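Local atomic coordinates of mandelate racemase/muconate lactonizing enzyme (Polaromonas sp., PDB entry 2OG9), a protein that probably catalyses a metal-assisted racemisation or related proton-abstraction reaction on a carboxylate substrate, as a TIM-barrel member of the enolase superfamily. Residues C227-P241 / L253-M266. Residues are numbered along the deposited sequence; the frame is centred on the assembly and turned at random.
With CA (calcium ion), chain C.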
loop_
_atom_site.group_PDB
_atom_site.type_symbol
_atom_site.label_atom_id
_atom_site.label_comp_id
_atom_site.label_asym_id
_atom_site.label_seq_id
_atom_site.Cartn_x
_atom_site.Cartn_y
_atom_site.Cartn_z
ATOM N N CYS A 227 10.942 -4.090 27.390
ATOM C CA CYS A 227 9.895 -3.083 27.274
ATOM C C CYS A 227 8.639 -3.596 27.968
ATOM O O CYS A 227 7.942 -2.844 28.650
ATOM C CB CYS A 227 9.594 -2.773 25.803
ATOM S SG CYS A 227 10.874 -1.795 24.970
ATOM N N ARG A 228 8.360 -4.886 27.796
ATOM C CA ARG A 228 7.196 -5.512 28.415
ATOM C C ARG A 228 7.238 -5.315 29.930
ATOM O O ARG A 228 6.256 -4.905 30.546
ATOM C CB ARG A 228 7.179 -7.011 28.095
ATOM C CG ARG A 228 5.999 -7.777 28.689
ATOM C CD ARG A 228 4.675 -7.288 28.124
ATOM N NE ARG A 228 4.567 -7.546 26.690
ATOM C CZ ARG A 228 3.623 -7.029 25.909
ATOM N NH1 ARG A 228 2.701 -6.224 26.424
ATOM N NH2 ARG A 228 3.606 -7.307 24.610
ATOM N N ILE A 229 8.390 -5.612 30.518
ATOM C CA ILE A 229 8.577 -5.487 31.957
ATOM C C ILE A 229 8.455 -4.042 32.435
ATOM O O ILE A 229 7.853 -3.779 33.473
ATOM C CB ILE A 229 9.958 -6.043 32.373
ATOM C CG1 ILE A 229 10.054 -7.525 32.000
ATOM C CG2 ILE A 229 10.164 -5.861 33.871
ATOM C CD1 ILE A 229 11.450 -8.101 32.113
ATOM N N PHE A 230 9.012 -3.107 31.671
ATOM C CA PHE A 230 8.971 -1.695 32.044
ATOM C C PHE A 230 7.603 -1.028 31.921
ATOM O O PHE A 230 7.382 0.029 32.508
ATOM C CB PHE A 230 9.986 -0.892 31.221
ATOM C CG PHE A 230 11.410 -1.041 31.685
ATOM C CD1 PHE A 230 11.745 -0.852 33.025
ATOM C CD2 PHE A 230 12.423 -1.338 30.778
ATOM C CE1 PHE A 230 13.071 -0.957 33.456
ATOM C CE2 PHE A 230 13.750 -1.445 31.194
ATOM C CZ PHE A 230 14.074 -1.253 32.537
ATOM N N GLU A 231 6.690 -1.635 31.167
ATOM C CA GLU A 231 5.357 -1.060 30.966
ATOM C C GLU A 231 4.674 -0.528 32.228
ATOM O O GLU A 231 4.174 0.596 32.237
ATOM C CB GLU A 231 4.426 -2.079 30.292
ATOM C CG GLU A 231 4.617 -2.243 28.790
ATOM C CD GLU A 231 3.978 -1.123 27.975
ATOM O OE1 GLU A 231 4.442 0.033 28.058
ATOM O OE2 GLU A 231 3.003 -1.404 27.247
ATOM N N PRO A 232 4.627 -1.332 33.306
ATOM C CA PRO A 232 3.983 -0.886 34.548
ATOM C C PRO A 232 4.636 0.341 35.180
ATOM O O PRO A 232 3.982 1.099 35.898
ATOM C CB PRO A 232 4.087 -2.115 35.454
ATOM C CG PRO A 232 4.108 -3.252 34.490
ATOM C CD PRO A 232 5.040 -2.741 33.418
ATOM N N PHE A 233 5.925 0.525 34.911
ATOM C CA PHE A 233 6.695 1.646 35.453
ATOM C C PHE A 233 6.223 3.027 35.009
ATOM O O PHE A 233 6.483 4.019 35.690
ATOM C CB PHE A 233 8.170 1.491 35.076
ATOM C CG PHE A 233 8.924 0.521 35.939
ATOM C CD1 PHE A 233 9.558 0.954 37.100
ATOM C CD2 PHE A 233 9.003 -0.825 35.592
ATOM C CE1 PHE A 233 10.266 0.058 37.905
ATOM C CE2 PHE A 233 9.705 -1.728 36.389
ATOM C CZ PHE A 233 10.338 -1.286 37.547
ATOM N N ASN A 234 5.538 3.098 33.871
ATOM C CA ASN A 234 5.064 4.379 33.346
ATOM C C ASN A 234 6.216 5.353 33.122
ATOM O O ASN A 234 6.156 6.515 33.536
ATOM C CB ASN A 234 4.046 5.022 34.291
ATOM C CG ASN A 234 2.700 4.336 34.250
ATOM O OD1 ASN A 234 2.198 3.996 33.178
ATOM N ND2 ASN A 234 2.097 4.143 35.418
ATOM N N LEU A 235 7.270 4.873 32.472
ATOM C CA LEU A 235 8.427 5.709 32.189
ATOM C C LEU A 235 8.036 6.748 31.148
ATOM O O LEU A 235 7.102 6.537 30.377
ATOM C CB LEU A 235 9.571 4.861 31.637
ATOM C CG LEU A 235 10.113 3.729 32.511
ATOM C CD1 LEU A 235 11.115 2.923 31.696
ATOM C CD2 LEU A 235 10.756 4.303 33.770
ATOM N N VAL A 236 8.746 7.872 31.130
ATOM C CA VAL A 236 8.474 8.916 30.153
ATOM C C VAL A 236 8.808 8.320 28.791
ATOM O O VAL A 236 8.085 8.523 27.816
ATOM C CB VAL A 236 9.347 10.163 30.397
ATOM C CG1 VAL A 236 9.053 11.216 29.342
ATOM C CG2 VAL A 236 9.079 10.716 31.792
ATOM N N TRP A 237 9.914 7.582 28.731
ATOM C CA TRP A 237 10.310 6.930 27.492
ATOM C C TRP A 237 11.402 5.890 27.699
ATOM O O TRP A 237 12.028 5.827 28.759
ATOM C CB TRP A 237 10.784 7.960 26.446
ATOM C CG TRP A 237 12.101 8.648 26.741
ATOM C CD1 TRP A 237 13.319 8.056 26.962
ATOM C CD2 TRP A 237 12.335 10.061 26.786
ATOM N NE1 TRP A 237 14.289 9.016 27.139
ATOM C CE2 TRP A 237 13.713 10.253 27.036
ATOM C CE3 TRP A 237 11.512 11.186 26.636
ATOM C CZ2 TRP A 237 14.287 11.529 27.140
ATOM C CZ3 TRP A 237 12.085 12.455 26.739
ATOM C CH2 TRP A 237 13.457 12.612 26.988
ATOM N N ILE A 238 11.583 5.054 26.682
ATOM C CA ILE A 238 12.630 4.044 26.660
ATOM C C ILE A 238 13.455 4.499 25.461
ATOM O O ILE A 238 12.983 4.481 24.322
ATOM C CB ILE A 238 12.057 2.633 26.433
ATOM C CG1 ILE A 238 11.268 2.200 27.680
ATOM C CG2 ILE A 238 13.199 1.656 26.123
ATOM C CD1 ILE A 238 10.572 0.850 27.550
ATOM N N GLU A 239 14.683 4.923 25.733
ATOM C CA GLU A 239 15.581 5.466 24.719
ATOM C C GLU A 239 16.567 4.481 24.088
ATOM O O GLU A 239 17.217 3.700 24.784
ATOM C CB GLU A 239 16.341 6.638 25.353
ATOM C CG GLU A 239 17.246 7.442 24.442
ATOM C CD GLU A 239 17.879 8.607 25.187
ATOM O OE1 GLU A 239 17.217 9.147 26.098
ATOM O OE2 GLU A 239 19.023 8.993 24.867
ATOM N N GLU A 240 16.671 4.538 22.763
ATOM C CA GLU A 240 17.582 3.688 22.003
ATOM C C GLU A 240 17.584 2.219 22.418
ATOM O O GLU A 240 18.636 1.656 22.719
ATOM C CB GLU A 240 19.005 4.240 22.112
ATOM C CG GLU A 240 19.261 5.492 21.296
ATOM C CD GLU A 240 19.454 5.197 19.820
ATOM O OE1 GLU A 240 20.371 5.798 19.217
ATOM O OE2 GLU A 240 18.690 4.369 19.263
ATOM N N PRO A 241 16.409 1.576 22.437
ATOM C CA PRO A 241 16.386 0.165 22.830
ATOM C C PRO A 241 17.121 -0.733 21.837
ATOM O O PRO A 241 17.646 -1.781 22.212
ATOM C CB PRO A 241 14.893 -0.146 22.905
ATOM C CG PRO A 241 14.313 0.769 21.840
ATOM C CD PRO A 241 15.057 2.059 22.106
ATOM N N LEU A 253 8.237 -1.880 18.173
ATOM C CA LEU A 253 8.154 -1.668 19.610
ATOM C C LEU A 253 7.140 -0.568 19.927
ATOM O O LEU A 253 6.315 -0.713 20.827
ATOM C CB LEU A 253 9.531 -1.294 20.166
ATOM C CG LEU A 253 10.548 -2.438 20.215
ATOM C CD1 LEU A 253 11.943 -1.894 20.463
ATOM C CD2 LEU A 253 10.141 -3.421 21.305
ATOM N N ALA A 254 7.197 0.531 19.180
ATOM C CA ALA A 254 6.282 1.650 19.399
ATOM C C ALA A 254 4.824 1.263 19.159
ATOM O O ALA A 254 3.923 1.759 19.832
ATOM C CB ALA A 254 6.668 2.826 18.498
ATOM N N LEU A 255 4.584 0.380 18.196
ATOM C CA LEU A 255 3.219 -0.035 17.904
ATOM C C LEU A 255 2.665 -0.920 19.017
ATOM O O LEU A 255 1.495 -0.827 19.372
ATOM C CB LEU A 255 3.166 -0.796 16.569
ATOM C CG LEU A 255 1.801 -1.355 16.145
ATOM C CD1 LEU A 255 0.800 -0.219 16.026
ATOM C CD2 LEU A 255 1.925 -2.095 14.811
ATOM N N GLN A 256 3.532 -1.758 19.571
ATOM C CA GLN A 256 3.162 -2.706 20.616
ATOM C C GLN A 256 3.013 -2.136 22.023
ATOM O O GLN A 256 2.059 -2.460 22.733
ATOM C CB GLN A 256 4.204 -3.839 20.643
ATOM C CG GLN A 256 4.010 -4.912 21.718
ATOM C CD GLN A 256 2.731 -5.714 21.537
ATOM O OE1 GLN A 256 2.380 -6.102 20.419
ATOM N NE2 GLN A 256 2.035 -5.974 22.639
ATOM N N PHE A 257 3.939 -1.273 22.423
ATOM C CA PHE A 257 3.926 -0.749 23.784
ATOM C C PHE A 257 3.379 0.651 24.051
ATOM O O PHE A 257 3.442 1.540 23.201
ATOM C CB PHE A 257 5.343 -0.868 24.344
ATOM C CG PHE A 257 5.869 -2.277 24.352
ATOM C CD1 PHE A 257 5.404 -3.199 25.286
ATOM C CD2 PHE A 257 6.809 -2.690 23.410
ATOM C CE1 PHE A 257 5.871 -4.517 25.287
ATOM C CE2 PHE A 257 7.282 -4.000 23.400
ATOM C CZ PHE A 257 6.811 -4.918 24.342
ATOM N N ASP A 258 2.834 0.828 25.253
ATOM C CA ASP A 258 2.286 2.112 25.685
ATOM C C ASP A 258 3.426 3.100 25.908
ATOM O O ASP A 258 3.321 4.278 25.570
ATOM C CB ASP A 258 1.523 1.963 27.006
ATOM C CG ASP A 258 0.193 1.250 26.848
ATOM O OD1 ASP A 258 -0.240 1.012 25.700
ATOM O OD2 ASP A 258 -0.429 0.941 27.890
ATOM N N THR A 259 4.510 2.606 26.497
ATOM C CA THR A 259 5.675 3.439 26.784
ATOM C C THR A 259 6.292 4.021 25.519
ATOM O O THR A 259 6.595 3.297 24.569
ATOM C CB THR A 259 6.768 2.640 27.514
ATOM O OG1 THR A 259 6.216 2.056 28.701
ATOM C CG2 THR A 259 7.930 3.557 27.901
ATOM N N PRO A 260 6.485 5.346 25.490
ATOM C CA PRO A 260 7.077 5.987 24.317
ATOM C C PRO A 260 8.487 5.475 24.052
ATOM O O PRO A 260 9.238 5.172 24.983
ATOM C CB PRO A 260 7.081 7.465 24.696
ATOM C CG PRO A 260 5.848 7.585 25.547
ATOM C CD PRO A 260 5.936 6.350 26.418
ATOM N N ILE A 261 8.824 5.367 22.774
ATOM C CA ILE A 261 10.143 4.945 22.344
ATOM C C ILE A 261 10.810 6.215 21.843
ATOM O O ILE A 261 10.212 6.982 21.089
ATOM C CB ILE A 261 10.060 3.933 21.194
ATOM C CG1 ILE A 261 9.313 2.686 21.671
ATOM C CG2 ILE A 261 11.469 3.592 20.681
ATOM C CD1 ILE A 261 9.925 2.037 22.905
ATOM N N ALA A 262 12.039 6.448 22.285
ATOM C CA ALA A 262 12.779 7.630 21.882
ATOM C C ALA A 262 14.035 7.199 21.154
ATOM O O ALA A 262 14.739 6.304 21.607
ATOM C CB ALA A 262 13.150 8.452 23.102
ATOM N N THR A 263 14.314 7.831 20.023
ATOM C CA THR A 263 15.512 7.491 19.271
ATOM C C THR A 263 15.867 8.609 18.296
ATOM O O THR A 263 15.095 9.555 18.122
ATOM C CB THR A 263 15.314 6.169 18.498
ATOM O OG1 THR A 263 16.553 5.780 17.892
ATOM C CG2 THR A 263 14.250 6.332 17.425
ATOM N N GLY A 264 17.043 8.507 17.682
ATOM C CA GLY A 264 17.471 9.505 16.717
ATOM C C GLY A 264 18.753 10.250 17.047
ATOM O O GLY A 264 19.340 10.888 16.173
ATOM N N GLU A 265 19.203 10.164 18.297
ATOM C CA GLU A 265 20.412 10.869 18.717
ATOM C C GLU A 265 21.663 10.506 17.921
ATOM O O GLU A 265 22.590 11.306 17.828
ATOM C CB GLU A 265 20.673 10.632 20.213
ATOM C CG GLU A 265 20.946 9.178 20.575
ATOM C CD GLU A 265 20.987 8.933 22.074
ATOM O OE1 GLU A 265 22.022 9.229 22.711
ATOM O OE2 GLU A 265 19.974 8.444 22.619
HETATM N N MSE A 266 21.690 9.315 17.330
HETATM C CA MSE A 266 22.862 8.885 16.565
HETATM C C MSE A 266 22.867 9.302 15.096
HETATM O O MSE A 266 23.913 9.268 14.438
HETATM C CB MSE A 266 23.002 7.361 16.631
HETATM C CG MSE A 266 23.166 6.810 18.035
HETATM SE SE MSE A 266 24.698 7.591 18.916
HETATM C CE MSE A 266 26.085 6.791 17.821
HETATM CA CA CA C . 2.907 3.070 21.411
HETATM O O HOH W 1 6.971 2.480 31.217
HETATM O O HOH W 2 0.992 1.682 21.182
HETATM O O HOH W 3 2.328 4.538 23.113
HETATM O O HOH W 4 5.244 3.595 21.960
HETATM O O HOH W 5 3.524 4.697 19.728
HETATM O O HOH W 6 0.862 3.935 20.347
#
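The carboxylate of E231 accepts three hydrogen bonds from D258 and T259, in the turn after helix 247-256. Its OE1 takes both the hydroxyl of T259, with OG1 2.8 Å away, and the T259 amide, on the syn lone pair, while OE2 accepts the D258 amide in a nearly straight bond (171°). With CG beside its backbone N and the chain bent at chi2 (-78°), the acid reaches these amides and sets OE2 at the edge of the F257 ring. C227 CB covers one face of that ring, 3.7 Å from its centroid. A water accepts from L235 N and donates to F230 O and T259 OG1, joining the two turns. F257 O and A254 O bind calcium, with five waters completing the shell.

Between the strands, I238 N bonds to P260 O, A262 N to I238 O and E240 N to A262 O. T263 OG1 donates to E240 OE2 from above the carboxylate plane, whereas buried E240 OE1 has no partner. E239 OE2 and E265 OE2 lie 2.5 Å apart, with D213 OD2 and, more distantly, K182 NZ also near E239 OE2.

Strands 238-239 and 261-263 are parallel neighbours in the barrel, joined through helix 247-256 as a beta-alpha-beta unit; helix 220-230 packs alongside, and D258 reaches R228 of a second subunit.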